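Local coordinates for protein TarM (Staphylococcus aureus subsp. aureus 21178, PDB 4X7R) that is a glycosyltransferase of the GT-B clan, built on two parallel-stranded domains, and holds uridine-5'-diphosphate and a glycan in this model, at residues T40-K44 with G45-E49; N180-A183 with N184-A187. The protein carries 1 engineered substitution. All blocks are in the same frame, centred on the assembly; numbering follows the deposited sequence.

Interaction 1 (T40-K44 with G45-E49); sequences TFDYK and GNYDE
G45 starts the turn beside the Y43 ring, its N lying obliquely to it, 4.1 Å from CE2 of Y43; the Y43 hydroxyl is bonded to H152. N46 follows at the N-cap position of helix 47-56 without making a capping bond, and its OD1 only brushes CB of K44 at 4.2 Å. Y47, in the first turn of the helix, carries the contact. Its ring swings back under the K44 chain, whose CD sits over the centre of one face, 3.9 Å from the centroid, in a CH-pi contact. A bend at the last K44 torsion (chi4 77°) carries NZ past the ring carbons to a place above OH of Y47, with a weak hydrogen bond to it (3.2 Å). That hydroxyl donates to the syn lone pair of D42 OD1 at 2.5 Å, the carboxylate standing nearly perpendicular to the ring (89°). D42 OD2 completes the triangle by a salt bridge to K44 NZ at 2.8 Å. E10 is a second anionic partner of K44, and the backbone of L11 bonds both NZ and the Y47 hydroxyl. This is a strand-to-helix loop of a Rossmann-like sheet, here beside the glycan pocket to which F41 belongs.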
loop_
_atom_site.group_PDB
_atom_site.type_symbol
_atom_site.label_atom_id
_atom_site.label_comp_id
_atom_site.label_asym_id
_atom_site.label_seq_id
_atom_site.Cartn_x
_atom_site.Cartn_y
_atom_site.Cartn_z
ATOM N N THR A 40 -7.553 -1.969 -9.053
ATOM C CA THR A 40 -7.889 -1.623 -7.669
ATOM C C THR A 40 -9.396 -1.771 -7.438
ATOM O O THR A 40 -10.163 -1.816 -8.404
ATOM C CB THR A 40 -7.332 -0.264 -7.255
ATOM O OG1 THR A 40 -7.957 0.768 -8.033
ATOM C CG2 THR A 40 -5.810 -0.201 -7.353
ATOM N N PHE A 41 -9.816 -1.871 -6.152
ATOM C CA PHE A 41 -11.206 -2.119 -5.787
ATOM C C PHE A 41 -11.783 -1.119 -4.795
ATOM O O PHE A 41 -12.964 -1.182 -4.511
ATOM C CB PHE A 41 -11.372 -3.586 -5.283
ATOM C CG PHE A 41 -10.845 -4.618 -6.264
ATOM C CD1 PHE A 41 -11.608 -5.018 -7.356
ATOM C CD2 PHE A 41 -9.578 -5.185 -6.092
ATOM C CE1 PHE A 41 -11.111 -5.953 -8.280
ATOM C CE2 PHE A 41 -9.079 -6.108 -7.016
ATOM C CZ PHE A 41 -9.845 -6.484 -8.111
ATOM N N ASP A 42 -10.988 -0.170 -4.302
ATOM C CA ASP A 42 -11.514 0.800 -3.353
ATOM C C ASP A 42 -12.212 1.962 -4.073
ATOM O O ASP A 42 -12.068 2.158 -5.289
ATOM C CB ASP A 42 -10.362 1.369 -2.490
ATOM C CG ASP A 42 -9.395 2.200 -3.309
ATOM O OD1 ASP A 42 -9.045 1.771 -4.429
ATOM O OD2 ASP A 42 -8.971 3.269 -2.821
ATOM N N TYR A 43 -12.868 2.790 -3.274
ATOM C CA TYR A 43 -13.557 3.969 -3.728
ATOM C C TYR A 43 -12.785 5.190 -3.259
ATOM O O TYR A 43 -12.523 5.348 -2.066
ATOM C CB TYR A 43 -15.009 4.013 -3.163
ATOM C CG TYR A 43 -15.702 5.290 -3.584
ATOM C CD1 TYR A 43 -16.177 5.449 -4.883
ATOM C CD2 TYR A 43 -15.772 6.382 -2.721
ATOM C CE1 TYR A 43 -16.769 6.642 -5.291
ATOM C CE2 TYR A 43 -16.338 7.587 -3.123
ATOM C CZ TYR A 43 -16.850 7.709 -4.402
ATOM O OH TYR A 43 -17.366 8.912 -4.807
ATOM N N LYS A 44 -12.448 6.063 -4.187
ATOM C CA LYS A 44 -11.856 7.368 -3.885
ATOM C C LYS A 44 -12.615 8.361 -4.753
ATOM O O LYS A 44 -12.954 8.035 -5.889
ATOM C CB LYS A 44 -10.353 7.432 -4.230
ATOM C CG LYS A 44 -9.453 6.755 -3.209
ATOM C CD LYS A 44 -7.979 7.130 -3.445
ATOM C CE LYS A 44 -7.067 6.481 -2.416
ATOM N NZ LYS A 44 -6.832 5.043 -2.710
ATOM N N GLY A 45 -12.892 9.532 -4.198
ATOM C CA GLY A 45 -13.534 10.616 -4.917
ATOM C C GLY A 45 -12.550 11.334 -5.835
ATOM O O GLY A 45 -12.969 11.922 -6.831
ATOM N N ASN A 46 -11.218 11.272 -5.540
ATOM C CA ASN A 46 -10.144 11.954 -6.288
ATOM C C ASN A 46 -9.026 11.007 -6.828
ATOM O O ASN A 46 -7.839 11.333 -6.712
ATOM C CB ASN A 46 -9.520 13.031 -5.380
ATOM C CG ASN A 46 -8.699 12.495 -4.205
ATOM O OD1 ASN A 46 -8.841 11.347 -3.762
ATOM N ND2 ASN A 46 -7.776 13.303 -3.712
ATOM N N TYR A 47 -9.393 9.873 -7.441
ATOM C CA TYR A 47 -8.395 8.936 -7.966
ATOM C C TYR A 47 -7.480 9.506 -9.056
ATOM O O TYR A 47 -6.274 9.216 -9.073
ATOM C CB TYR A 47 -9.012 7.612 -8.421
ATOM C CG TYR A 47 -8.522 6.436 -7.614
ATOM C CD1 TYR A 47 -7.160 6.250 -7.370
ATOM C CD2 TYR A 47 -9.412 5.490 -7.116
ATOM C CE1 TYR A 47 -6.706 5.179 -6.602
ATOM C CE2 TYR A 47 -8.965 4.399 -6.376
ATOM C CZ TYR A 47 -7.609 4.244 -6.133
ATOM O OH TYR A 47 -7.164 3.202 -5.363
ATOM N N ASP A 48 -8.052 10.346 -9.939
ATOM C CA ASP A 48 -7.349 11.026 -11.029
ATOM C C ASP A 48 -6.158 11.829 -10.485
ATOM O O ASP A 48 -5.067 11.750 -11.046
ATOM C CB ASP A 48 -8.358 11.904 -11.820
ATOM C CG ASP A 48 -7.804 12.732 -12.969
ATOM O OD1 ASP A 48 -6.887 12.235 -13.681
ATOM O OD2 ASP A 48 -8.319 13.860 -13.191
ATOM N N GLU A 49 -6.338 12.521 -9.350
ATOM C CA GLU A 49 -5.267 13.291 -8.703
ATOM C C GLU A 49 -4.179 12.412 -8.070
ATOM O O GLU A 49 -3.017 12.839 -8.014
ATOM C CB GLU A 49 -5.832 14.288 -7.674
ATOM C CG GLU A 49 -6.623 15.457 -8.262
ATOM C CD GLU A 49 -6.178 16.037 -9.601
ATOM O OE1 GLU A 49 -6.847 15.732 -10.615
ATOM O OE2 GLU A 49 -5.191 16.809 -9.639
#

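Interaction 2 (N180-A183 with N184-A187); sequences NINA and NNGA. With ZDO (methyl 2-deoxy-6-O-sulfo-2-(sulfoamino)-alpha-D-glucopyranoside), chain C.
N182 N donates to A187 O at 2.8 Å, nearly straight (166°), while I181 CA approaches the same oxygen at 3.6 Å as a CA-H...O contact. N182 O faces into the turn and receives two weak bonds, from N185 N (3.3 Å) and, bent, from G186 N (2.7 Å). G186 has a positive phi where the chain reverses. The side chain of N185 forms an Asx turn: its OD1 accepts from A187 N at 2.9 Å, the donor standing 40° above the carbonyl plane. N182 CG extends opposite its own backbone N (chi1 178°), which brings OD1 near N184 N for a weak 3.4 Å bond. The amide of N182 also crosses that of N185 at close range without bonding to it. The other end of the N185 amide meets the glycan, its ND2 lying 3.2 Å from N2 of the methyl 2-deoxy-6-O-sulfo-2-(sulfoamino)-alpha-D-glucopyranoside. A187 touches the bound 2-O-sulfo-alpha-L-idopyranuronic acid. The turn closes the hairpin of strands 175-182 and 187-193 in the antiparallel sheet; strand 163-169 flanks its first arm, and A183 rests on N158 and K162.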
loop_
_atom_site.group_PDB
_atom_site.type_symbol
_atom_site.label_atom_id
_atom_site.label_comp_id
_atom_site.label_asym_id
_atom_site.label_seq_id
_atom_site.Cartn_x
_atom_site.Cartn_y
_atom_site.Cartn_z
ATOM N N ASN A 180 -26.327 -1.428 0.128
ATOM C CA ASN A 180 -26.643 -1.555 1.545
ATOM C C ASN A 180 -25.374 -1.771 2.296
ATOM O O ASN A 180 -24.471 -2.423 1.775
ATOM C CB ASN A 180 -27.606 -2.714 1.807
ATOM C CG ASN A 180 -28.971 -2.462 1.246
ATOM O OD1 ASN A 180 -29.308 -2.936 0.184
ATOM N ND2 ASN A 180 -29.758 -1.653 1.911
ATOM N N ILE A 181 -25.288 -1.213 3.501
ATOM C CA ILE A 181 -24.109 -1.363 4.363
ATOM C C ILE A 181 -24.586 -1.940 5.684
ATOM O O ILE A 181 -25.487 -1.382 6.289
ATOM C CB ILE A 181 -23.298 -0.027 4.565
ATOM C CG1 ILE A 181 -22.834 0.611 3.235
ATOM C CG2 ILE A 181 -22.133 -0.194 5.581
ATOM C CD1 ILE A 181 -21.804 -0.155 2.477
ATOM N N ASN A 182 -24.012 -3.076 6.097
ATOM C CA ASN A 182 -24.341 -3.731 7.367
ATOM C C ASN A 182 -23.651 -2.875 8.431
ATOM O O ASN A 182 -22.432 -2.915 8.543
ATOM C CB ASN A 182 -23.784 -5.180 7.347
ATOM C CG ASN A 182 -23.978 -6.001 8.603
ATOM O OD1 ASN A 182 -24.495 -5.552 9.624
ATOM N ND2 ASN A 182 -23.539 -7.241 8.548
ATOM N N ALA A 183 -24.407 -2.037 9.121
ATOM C CA ALA A 183 -23.912 -1.107 10.143
ATOM C C ALA A 183 -23.142 -1.757 11.320
ATOM O O ALA A 183 -22.299 -1.092 11.930
ATOM C CB ALA A 183 -25.055 -0.251 10.663
ATOM N N ASN A 184 -23.397 -3.052 11.603
ATOM C CA ASN A 184 -22.731 -3.783 12.686
ATOM C C ASN A 184 -21.254 -4.029 12.424
ATOM O O ASN A 184 -20.472 -3.962 13.371
ATOM C CB ASN A 184 -23.459 -5.095 13.024
ATOM C CG ASN A 184 -24.875 -4.913 13.562
ATOM O OD1 ASN A 184 -25.821 -5.541 13.089
ATOM N ND2 ASN A 184 -25.068 -4.044 14.551
ATOM N N ASN A 185 -20.861 -4.286 11.151
ATOM C CA ASN A 185 -19.472 -4.567 10.772
ATOM C C ASN A 185 -18.938 -3.744 9.594
ATOM O O ASN A 185 -17.793 -3.961 9.173
ATOM C CB ASN A 185 -19.279 -6.073 10.504
ATOM C CG ASN A 185 -20.113 -6.652 9.381
ATOM O OD1 ASN A 185 -20.673 -5.946 8.543
ATOM N ND2 ASN A 185 -20.215 -7.967 9.337
ATOM N N GLY A 186 -19.777 -2.868 9.034
ATOM C CA GLY A 186 -19.420 -2.036 7.883
ATOM C C GLY A 186 -19.255 -2.786 6.575
ATOM O O GLY A 186 -18.725 -2.226 5.616
ATOM N N ALA A 187 -19.712 -4.052 6.503
ATOM C CA ALA A 187 -19.604 -4.856 5.281
ATOM C C ALA A 187 -20.662 -4.418 4.264
ATOM O O ALA A 187 -21.766 -4.020 4.637
ATOM C CB ALA A 187 -19.778 -6.329 5.590
HETATM C C1 ZDO C . -17.747 -10.707 7.029
HETATM C C1M ZDO C . -20.082 -11.054 6.690
HETATM C C2 ZDO C . -16.716 -9.742 7.664
HETATM C C3 ZDO C . -16.335 -8.643 6.687
HETATM C C4 ZDO C . -15.882 -9.179 5.297
HETATM C C5 ZDO C . -16.921 -10.218 4.766
HETATM C C6 ZDO C . -16.431 -10.946 3.496
HETATM O O1 ZDO C . -19.047 -10.080 6.894
HETATM N N2 ZDO C . -17.216 -9.137 8.905
HETATM S S2 ZDO C . -16.710 -10.026 10.333
HETATM O OSA ZDO C . -17.075 -11.503 10.139
HETATM O OSB ZDO C . -17.438 -9.375 11.523
HETATM O OSC ZDO C . -15.194 -9.898 10.516
HETATM O O3 ZDO C . -15.324 -7.831 7.294
HETATM O O4 ZDO C . -15.842 -8.031 4.427
HETATM O O5 ZDO C . -17.194 -11.233 5.789
HETATM O O6 ZDO C . -17.334 -12.012 3.141
HETATM S S6 ZDO C . -18.582 -11.815 2.253
HETATM O OS1 ZDO C . -19.536 -12.997 2.480
HETATM O OS2 ZDO C . -18.156 -11.796 0.780
HETATM O OS3 ZDO C . -19.326 -10.510 2.604
#

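From the N terminus, interaction 1 comes first, at the C-terminal end of strand 36-40 in the parallel sheet, where the loop 41-46 closes onto helix 47-56. After strand 66-68 of that same sheet the chain leaves for the long antiparallel sheet, and interaction 2 closes the hairpin between its strands 175-182 and 187-193 before the chain returns to the parallel sheet at strand 221-225. The two contacts run in series, neither nested nor crossed, with centres 21 Å apart and no touch between them. Both contribute to the pocket of the bound glycan, F41 from residues 40-44 and N185 from residues 184-187.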